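Local coordinates for protein hydrolase, alpha/beta hydrolase FOLD family (Staphylococcus aureus, PDB 2XMZ) that probably catalyses the elimination of pyruvate that yields 2-succinyl-6-hydroxy-2,4-cyclohexadiene-1-carboxylate in menaquinone biosynthesis, using an alpha/beta hydrolase fold, at residues 24-29 with 146-151; 131-136 with 186-191. All blocks are in the same frame, centred on the assembly; numbering follows the deposited sequence.

Interaction 1 of 2, residues 24-29 with 146-151; sequences GFLSDS and ELFVND
In this alpha/beta hydrolase fold, the loop that follows strand 17-22 meets the helical cap through Phe25 and Leu26, which pack against Phe148 and Val149 on helix 145-152. The sequence His-Gly-Phe just after this strand matches the HGX motif of the family, whose loop commonly contributes to the oxyanion hole; a like role here is an inference. Consistent with an active-site position, the Phe25 side chain comes close to the presumed triad of Ser91, Asp218 and His245 but makes no contact with it.

No hydrogen bond joins the two segments, and the touching surfaces are wholly apolar, as suits a largely buried junction. With chi1 at -180°, the Phe25 ring projects opposite its own backbone nitrogen and reaches from the loop to the cap; there CE2 comes within 4.1 Å of CE2 of Phe148. Phe148 CE2 lies at the edge of the Phe25 ring, near its plane, whereas Phe25 CE2 meets the Phe148 ring obliquely, so the pair is not a face-to-face stack. Trp152, one helical turn beyond Phe148, meets both phenylalanines and extends the aromatic cluster.

The backbone N of Leu26 is hydrogen-bonded to NE2 of His53. Its branched side chain spreads over two neighbouring helix residues, while Met184 and Ile145 also touch it. Val149, a compact beta-branched residue, also touches helix 166-177 and lends one methyl to the loop: Leu26 CD1 lies 4.3 Å from Val149 CG2. The same CD1 sits in the plane of the Phe148 ring, at its edge, 3.8 Å from Phe148 CE2.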
ATOM      1  N   GLY A  24       0.741   1.236  -4.009  1.00 16.71           N
ATOM      2  CA  GLY A  24      -0.212   0.252  -4.515  1.00 15.92           C
ATOM      3  C   GLY A  24       0.217  -0.332  -5.866  1.00 15.68           C
ATOM      4  O   GLY A  24       1.252   0.058  -6.427  1.00 15.68           O
ATOM      5  N   PHE A  25      -0.586  -1.258  -6.365  1.00 16.28           N
ATOM      6  CA  PHE A  25      -0.368  -1.934  -7.630  1.00 16.67           C
ATOM      7  C   PHE A  25      -0.321  -0.952  -8.800  1.00 17.21           C
ATOM      8  O   PHE A  25      -1.070   0.041  -8.822  1.00 18.26           O
ATOM      9  CB  PHE A  25      -1.460  -2.980  -7.856  1.00 17.87           C
ATOM     10  CG  PHE A  25      -1.297  -3.732  -9.148  1.00 18.36           C
ATOM     11  CD1 PHE A  25      -0.220  -4.601  -9.319  1.00 19.23           C
ATOM     12  CD2 PHE A  25      -2.203  -3.568 -10.184  1.00 18.79           C
ATOM     13  CE1 PHE A  25      -0.046  -5.295 -10.493  1.00 19.63           C
ATOM     14  CE2 PHE A  25      -2.048  -4.266 -11.386  1.00 20.67           C
ATOM     15  CZ  PHE A  25      -0.964  -5.136 -11.546  1.00 20.90           C
ATOM     16  N   LEU A  26       0.549  -1.220  -9.766  1.00 18.25           N
ATOM     17  CA  LEU A  26       0.631  -0.419 -10.998  1.00 19.93           C
ATOM     18  C   LEU A  26       1.058   1.013 -10.702  1.00 21.14           C
ATOM     19  O   LEU A  26       0.618   1.968 -11.354  1.00 22.75           O
ATOM     20  CB  LEU A  26      -0.713  -0.390 -11.739  1.00 21.14           C
ATOM     21  CG  LEU A  26      -1.040  -1.110 -13.053  1.00 23.28           C
ATOM     22  CD1 LEU A  26      -2.269  -0.448 -13.689  1.00 23.09           C
ATOM     23  CD2 LEU A  26       0.090  -1.157 -14.055  1.00 21.86           C
ATOM     24  N   SER A  27       1.911   1.168  -9.706  1.00 20.94           N
ATOM     25  CA  SER A  27       2.296   2.483  -9.239  1.00 21.50           C
ATOM     26  C   SER A  27       3.617   2.269  -8.564  1.00 21.44           C
ATOM     27  O   SER A  27       4.186   1.186  -8.664  1.00 21.73           O
ATOM     28  CB  SER A  27       1.251   3.014  -8.246  1.00 21.48           C
ATOM     29  OG  SER A  27       1.659   4.241  -7.653  1.00 23.70           O
ATOM     30  N   ASP A  28       4.141   3.303  -7.915  1.00 20.77           N
ATOM     31  CA  ASP A  28       5.355   3.143  -7.157  1.00 20.36           C
ATOM     32  C   ASP A  28       5.431   4.282  -6.155  1.00 20.24           C
ATOM     33  O   ASP A  28       4.453   5.035  -5.954  1.00 19.76           O
ATOM     34  CB  ASP A  28       6.612   3.052  -8.071  1.00 20.24           C
ATOM     35  CG  ASP A  28       6.733   4.202  -9.045  1.00 22.99           C
ATOM     36  OD1 ASP A  28       6.824   3.953 -10.272  1.00 27.95           O
ATOM     37  OD2 ASP A  28       6.763   5.369  -8.618  1.00 21.02           O
ATOM     38  N   SER A  29       6.611   4.432  -5.573  1.00 19.99           N
ATOM     39  CA  SER A  29       6.834   5.417  -4.523  1.00 20.45           C
ATOM     40  C   SER A  29       6.570   6.855  -4.947  1.00 21.64           C
ATOM     41  O   SER A  29       6.346   7.711  -4.090  1.00 21.67           O
ATOM     42  CB  SER A  29       8.245   5.290  -4.004  1.00 20.91           C
ATOM     43  OG  SER A  29       8.350   4.070  -3.277  1.00 22.10           O
ATOM     44  N   GLU A 146      -0.045  -0.215 -22.058  1.00 35.92           N
ATOM     45  CA  GLU A 146      -0.993   0.826 -22.430  1.00 37.17           C
ATOM     46  C   GLU A 146      -2.442   0.325 -22.449  1.00 37.65           C
ATOM     47  O   GLU A 146      -3.320   0.942 -21.848  1.00 37.37           O
ATOM     48  CB  GLU A 146      -0.608   1.493 -23.763  1.00 39.05           C
ATOM     49  CG  GLU A 146      -1.442   2.743 -24.084  1.00 40.84           C
ATOM     50  CD  GLU A 146      -0.900   3.539 -25.258  1.00 45.48           C
ATOM     51  OE1 GLU A 146       0.309   3.422 -25.552  1.00 48.60           O
ATOM     52  OE2 GLU A 146      -1.680   4.278 -25.895  1.00 47.45           O
ATOM     53  N   LEU A 147      -2.678  -0.806 -23.109  1.00 38.31           N
ATOM     54  CA  LEU A 147      -4.029  -1.351 -23.234  1.00 39.36           C
ATOM     55  C   LEU A 147      -4.563  -1.780 -21.859  1.00 37.67           C
ATOM     56  O   LEU A 147      -5.727  -1.556 -21.532  1.00 37.96           O
ATOM     57  CB  LEU A 147      -4.065  -2.492 -24.264  1.00 40.58           C
ATOM     58  CG  LEU A 147      -3.749  -2.106 -25.734  1.00 42.87           C
ATOM     59  CD1 LEU A 147      -3.483  -3.335 -26.598  1.00 43.24           C
ATOM     60  CD2 LEU A 147      -4.802  -1.200 -26.404  1.00 45.73           C
ATOM     61  N   PHE A 148      -3.692  -2.360 -21.042  1.00 36.17           N
ATOM     62  CA  PHE A 148      -4.070  -2.719 -19.674  1.00 34.20           C
ATOM     63  C   PHE A 148      -4.515  -1.514 -18.860  1.00 33.52           C
ATOM     64  O   PHE A 148      -5.565  -1.556 -18.207  1.00 33.24           O
ATOM     65  CB  PHE A 148      -2.939  -3.466 -18.963  1.00 32.58           C
ATOM     66  CG  PHE A 148      -3.329  -3.973 -17.618  1.00 31.94           C
ATOM     67  CD1 PHE A 148      -3.988  -5.198 -17.482  1.00 30.72           C
ATOM     68  CD2 PHE A 148      -3.074  -3.211 -16.479  1.00 29.59           C
ATOM     69  CE1 PHE A 148      -4.370  -5.658 -16.240  1.00 29.85           C
ATOM     70  CE2 PHE A 148      -3.455  -3.669 -15.225  1.00 28.37           C
ATOM     71  CZ  PHE A 148      -4.102  -4.900 -15.109  1.00 28.43           C
ATOM     72  N   VAL A 149      -3.712  -0.447 -18.896  1.00 33.58           N
ATOM     73  CA  VAL A 149      -3.999   0.795 -18.162  1.00 32.48           C
ATOM     74  C   VAL A 149      -5.311   1.425 -18.654  1.00 34.27           C
ATOM     75  O   VAL A 149      -6.110   1.902 -17.851  1.00 33.11           O
ATOM     76  CB  VAL A 149      -2.825   1.813 -18.258  1.00 32.65           C
ATOM     77  CG1 VAL A 149      -3.203   3.165 -17.658  1.00 31.83           C
ATOM     78  CG2 VAL A 149      -1.585   1.283 -17.532  1.00 30.64           C
ATOM     79  N   ASN A 150      -5.538   1.404 -19.970  1.00 36.27           N
ATOM     80  CA  ASN A 150      -6.795   1.898 -20.520  1.00 38.40           C
ATOM     81  C   ASN A 150      -8.014   1.215 -19.877  1.00 38.89           C
ATOM     82  O   ASN A 150      -8.966   1.891 -19.457  1.00 39.57           O
ATOM     83  CB  ASN A 150      -6.799   1.779 -22.049  1.00 39.60           C
ATOM     84  CG  ASN A 150      -5.839   2.756 -22.709  1.00 40.21           C
ATOM     85  OD1 ASN A 150      -5.366   3.712 -22.083  1.00 40.70           O
ATOM     86  ND2 ASN A 150      -5.554   2.529 -23.981  1.00 40.27           N
ATOM     87  N   ASP A 151      -7.952  -0.114 -19.760  1.00 39.16           N
ATOM     88  CA  ASP A 151      -9.011  -0.896 -19.122  1.00 39.42           C
ATOM     89  C   ASP A 151      -9.027  -0.685 -17.595  1.00 37.96           C
ATOM     90  O   ASP A 151     -10.096  -0.560 -17.003  1.00 38.02           O
ATOM     91  CB  ASP A 151      -8.867  -2.389 -19.453  1.00 39.29           C
ATOM     92  CG  ASP A 151      -9.231  -2.723 -20.894  1.00 42.45           C
ATOM     93  OD1 ASP A 151      -9.537  -1.812 -21.704  1.00 43.26           O
ATOM     94  OD2 ASP A 151      -9.217  -3.930 -21.222  1.00 44.17           O
TER

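Interaction 2 of 2, residues 131-136 with 186-191; sequences LVDDAR and KALRDY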
ATOM      1  N   LEU A 131      -8.031 -16.462 -10.441  1.00 30.01           N
ATOM      2  CA  LEU A 131      -8.371 -16.559 -11.873  1.00 32.16           C
ATOM      3  C   LEU A 131      -8.364 -15.193 -12.573  1.00 31.71           C
ATOM      4  O   LEU A 131      -7.811 -15.052 -13.664  1.00 31.98           O
ATOM      5  CB  LEU A 131      -9.725 -17.237 -12.078  1.00 33.53           C
ATOM      6  CG  LEU A 131      -9.882 -18.731 -11.756  1.00 36.32           C
ATOM      7  CD1 LEU A 131     -11.352 -19.086 -11.495  1.00 38.20           C
ATOM      8  CD2 LEU A 131      -9.363 -19.611 -12.890  1.00 40.08           C
ATOM      9  N   VAL A 132      -8.979 -14.198 -11.947  1.00 30.66           N
ATOM     10  CA  VAL A 132      -9.061 -12.868 -12.527  1.00 30.76           C
ATOM     11  C   VAL A 132      -7.670 -12.239 -12.626  1.00 29.12           C
ATOM     12  O   VAL A 132      -7.306 -11.712 -13.669  1.00 29.41           O
ATOM     13  CB  VAL A 132      -9.992 -11.953 -11.712  1.00 30.89           C
ATOM     14  CG1 VAL A 132      -9.853 -10.511 -12.166  1.00 32.19           C
ATOM     15  CG2 VAL A 132     -11.434 -12.407 -11.858  1.00 33.74           C
ATOM     16  N   ASP A 133      -6.895 -12.304 -11.546  1.00 27.81           N
ATOM     17  CA  ASP A 133      -5.531 -11.763 -11.557  1.00 27.15           C
ATOM     18  C   ASP A 133      -4.590 -12.529 -12.463  1.00 27.14           C
ATOM     19  O   ASP A 133      -3.704 -11.927 -13.076  1.00 27.20           O
ATOM     20  CB  ASP A 133      -4.966 -11.681 -10.154  1.00 26.09           C
ATOM     21  CG  ASP A 133      -5.599 -10.575  -9.357  1.00 26.64           C
ATOM     22  OD1 ASP A 133      -6.231  -9.673  -9.968  1.00 29.94           O
ATOM     23  OD2 ASP A 133      -5.445 -10.595  -8.130  1.00 28.24           O
ATOM     24  N   ASP A 134      -4.795 -13.844 -12.560  1.00 27.27           N
ATOM     25  CA  ASP A 134      -4.057 -14.653 -13.533  1.00 28.19           C
ATOM     26  C   ASP A 134      -4.407 -14.250 -14.982  1.00 28.95           C
ATOM     27  O   ASP A 134      -3.508 -14.085 -15.824  1.00 28.40           O
ATOM     28  CB  ASP A 134      -4.271 -16.150 -13.276  1.00 30.01           C
ATOM     29  CG  ASP A 134      -3.520 -16.653 -12.014  1.00 31.31           C
ATOM     30  OD1 ASP A 134      -2.857 -15.854 -11.301  1.00 35.80           O
ATOM     31  OD2 ASP A 134      -3.615 -17.855 -11.717  1.00 35.07           O
ATOM     32  N   ALA A 135      -5.698 -14.053 -15.254  1.00 28.40           N
ATOM     33  CA  ALA A 135      -6.150 -13.550 -16.566  1.00 28.96           C
ATOM     34  C   ALA A 135      -5.536 -12.173 -16.870  1.00 28.57           C
ATOM     35  O   ALA A 135      -5.016 -11.936 -17.961  1.00 29.26           O
ATOM     36  CB  ALA A 135      -7.659 -13.476 -16.613  1.00 28.91           C
ATOM     37  N   ARG A 136      -5.612 -11.277 -15.890  1.00 28.14           N
ATOM     38  CA  ARG A 136      -5.008  -9.954 -15.992  1.00 28.84           C
ATOM     39  C   ARG A 136      -3.507 -10.029 -16.287  1.00 29.04           C
ATOM     40  O   ARG A 136      -3.021  -9.334 -17.188  1.00 29.47           O
ATOM     41  CB  ARG A 136      -5.247  -9.157 -14.723  1.00 27.71           C
ATOM     42  CG  ARG A 136      -6.670  -8.719 -14.504  1.00 28.57           C
ATOM     43  CD  ARG A 136      -6.710  -7.818 -13.298  1.00 28.74           C
ATOM     44  NE  ARG A 136      -8.006  -7.183 -13.157  1.00 32.12           N
ATOM     45  CZ  ARG A 136      -8.689  -7.099 -12.025  1.00 34.64           C
ATOM     46  NH1 ARG A 136      -8.194  -7.580 -10.882  1.00 37.06           N
ATOM     47  NH2 ARG A 136      -9.860  -6.496 -12.028  1.00 36.87           N
ATOM     48  N   LYS A 186       3.939 -10.584 -13.057  1.00 21.66           N
ATOM     49  CA  LYS A 186       4.550 -11.395 -12.049  1.00 20.98           C
ATOM     50  C   LYS A 186       4.047 -10.958 -10.680  1.00 20.36           C
ATOM     51  O   LYS A 186       3.736 -11.803  -9.864  1.00 20.27           O
ATOM     52  CB  LYS A 186       6.081 -11.399 -12.156  1.00 21.74           C
ATOM     53  CG  LYS A 186       6.753 -12.338 -11.142  1.00 20.59           C
ATOM     54  CD  LYS A 186       8.256 -12.383 -11.328  1.00 22.82           C
ATOM     55  CE  LYS A 186       8.956 -13.156 -10.193  1.00 22.54           C
ATOM     56  NZ  LYS A 186       8.466 -14.561 -10.091  1.00 21.22           N
ATOM     57  N   ALA A 187       3.954  -9.641 -10.433  1.00 20.82           N
ATOM     58  CA  ALA A 187       3.384  -9.145  -9.169  1.00 21.74           C
ATOM     59  C   ALA A 187       2.004  -9.750  -8.903  1.00 22.02           C
ATOM     60  O   ALA A 187       1.736 -10.240  -7.795  1.00 23.24           O
ATOM     61  CB  ALA A 187       3.317  -7.598  -9.151  1.00 21.04           C
ATOM     62  N   LEU A 188       1.135  -9.717  -9.900  1.00 22.56           N
ATOM     63  CA  LEU A 188      -0.200 -10.342  -9.774  1.00 23.54           C
ATOM     64  C   LEU A 188      -0.140 -11.832  -9.455  1.00 24.40           C
ATOM     65  O   LEU A 188      -0.797 -12.291  -8.517  1.00 24.25           O
ATOM     66  CB  LEU A 188      -1.046 -10.110 -11.030  1.00 24.41           C
ATOM     67  CG  LEU A 188      -1.517  -8.665 -11.260  1.00 24.29           C
ATOM     68  CD1 LEU A 188      -2.154  -8.530 -12.642  1.00 24.99           C
ATOM     69  CD2 LEU A 188      -2.458  -8.176 -10.144  1.00 25.09           C
ATOM     70  N   ARG A 189       0.641 -12.589 -10.232  1.00 25.15           N
ATOM     71  CA  ARG A 189       0.727 -14.039 -10.005  1.00 25.46           C
ATOM     72  C   ARG A 189       1.335 -14.409  -8.648  1.00 24.31           C
ATOM     73  O   ARG A 189       0.898 -15.372  -8.031  1.00 24.97           O
ATOM     74  CB  ARG A 189       1.456 -14.762 -11.154  1.00 26.96           C
ATOM     75  CG  ARG A 189       0.889 -14.450 -12.565  1.00 30.58           C
ATOM     76  CD  ARG A 189       1.282 -15.460 -13.640  1.00 36.99           C
ATOM     77  NE  ARG A 189       1.454 -14.839 -14.963  1.00 41.00           N
ATOM     78  CZ  ARG A 189       0.571 -14.862 -15.971  1.00 43.55           C
ATOM     79  NH1 ARG A 189      -0.631 -15.458 -15.861  1.00 44.66           N
ATOM     80  NH2 ARG A 189       0.886 -14.258 -17.106  1.00 43.04           N
ATOM     81  N   ASP A 190       2.348 -13.668  -8.198  1.00 22.51           N
ATOM     82  CA  ASP A 190       3.084 -14.010  -6.968  1.00 22.09           C
ATOM     83  C   ASP A 190       2.505 -13.409  -5.697  1.00 21.41           C
ATOM     84  O   ASP A 190       2.553 -14.043  -4.658  1.00 22.23           O
ATOM     85  CB  ASP A 190       4.566 -13.626  -7.050  1.00 20.94           C
ATOM     86  CG  ASP A 190       5.304 -14.396  -8.100  1.00 22.22           C
ATOM     87  OD1 ASP A 190       4.661 -15.205  -8.793  1.00 22.74           O
ATOM     88  OD2 ASP A 190       6.515 -14.183  -8.235  1.00 22.20           O
ATOM     89  N   TYR A 191       1.987 -12.191  -5.750  1.00 21.68           N
ATOM     90  CA  TYR A 191       1.436 -11.609  -4.498  1.00 21.39           C
ATOM     91  C   TYR A 191       0.120 -10.862  -4.650  1.00 21.78           C
ATOM     92  O   TYR A 191      -0.259 -10.034  -3.797  1.00 21.26           O
ATOM     93  CB  TYR A 191       2.475 -10.836  -3.679  1.00 20.81           C
ATOM     94  CG  TYR A 191       3.046  -9.565  -4.271  1.00 20.85           C
ATOM     95  CD1 TYR A 191       2.653  -8.320  -3.770  1.00 20.56           C
ATOM     96  CD2 TYR A 191       4.017  -9.597  -5.271  1.00 22.44           C
ATOM     97  CE1 TYR A 191       3.204  -7.143  -4.227  1.00 20.31           C
ATOM     98  CE2 TYR A 191       4.590  -8.400  -5.765  1.00 20.74           C
ATOM     99  CZ  TYR A 191       4.161  -7.171  -5.230  1.00 21.07           C
ATOM    100  OH  TYR A 191       4.673  -5.959  -5.645  1.00 18.01           O
TER
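Asp133 is the first residue of 131-136 to meet the other helix, and it does so through both backbone and side chain; Val132, just before it, serves its own helix, with CG1 over the centre of one guanidinium face of Arg136, 3.5 Å above the plane. Asp133 CA lies 5.8 Å from Leu188 CA, and the two side chains cross at about a right angle. One methyl, Leu188 CD2, rests 4.0 Å from Asp133 CG; the other, CD1, lies beside the carbonyl oxygen of Asp133. The carboxylate's charge is met elsewhere, which probably helps it border a leucine: OD2 forms a salt bridge with Arg129, one turn earlier, and OD1 accepts a hydrogen bond, part of a salt bridge, from Arg136 NH1 at 3.0 Å, nearly along the C-O axis of the aspartate.

Asp134 follows at the more open margin, where OD1 approaches the aliphatic CG of Arg189 to 4.2 Å. The two helices, 123-143 and 181-191, belong to the predominantly helical cap inserted between strands 110-114 and 210-215 of the alpha/beta hydrolase fold. They run nearly antiparallel here, with an angle of 156° between their directions and 8.6 Å between the axes of the short segments. Arg189 bends at chi3 (-146°), and its NH1 lies 3.2 Å from Asp134 O, while NH2 makes a salt bridge with Asp141 farther along helix 123-143. A long, flexible arginine suits this margin, since its aliphatic part can touch Asp134, Ala137 and Lys138 while its charged end reaches Asp141.

Arg136 closes the contact through its aliphatic base, CB lying 3.8 Å from Leu188 CD1. Beyond CB the chain extends away from the leucine to the Asp133 salt bridge.

Interaction 1 joins the loop after strand 17-22 to the cap; interaction 2 joins two helices within that cap. The first is smaller, mostly buried and purely apolar. The second is only partly buried, with Leu188 at its centre and charged residues around it, some paired within their own helix. Their centres are 13 Å apart, yet the two contacts form continuous packing: Phe25 CZ lies 3.6 Å from Leu188 CG, and Phe148 CE1 touches Arg136 CB at 3.9 Å. Helices 123-143 and 145-152 are consecutive, so each contact uses one of these neighbours. Phe25 thus touches helix 145-152 through CE2 and helix 181-191 through CZ.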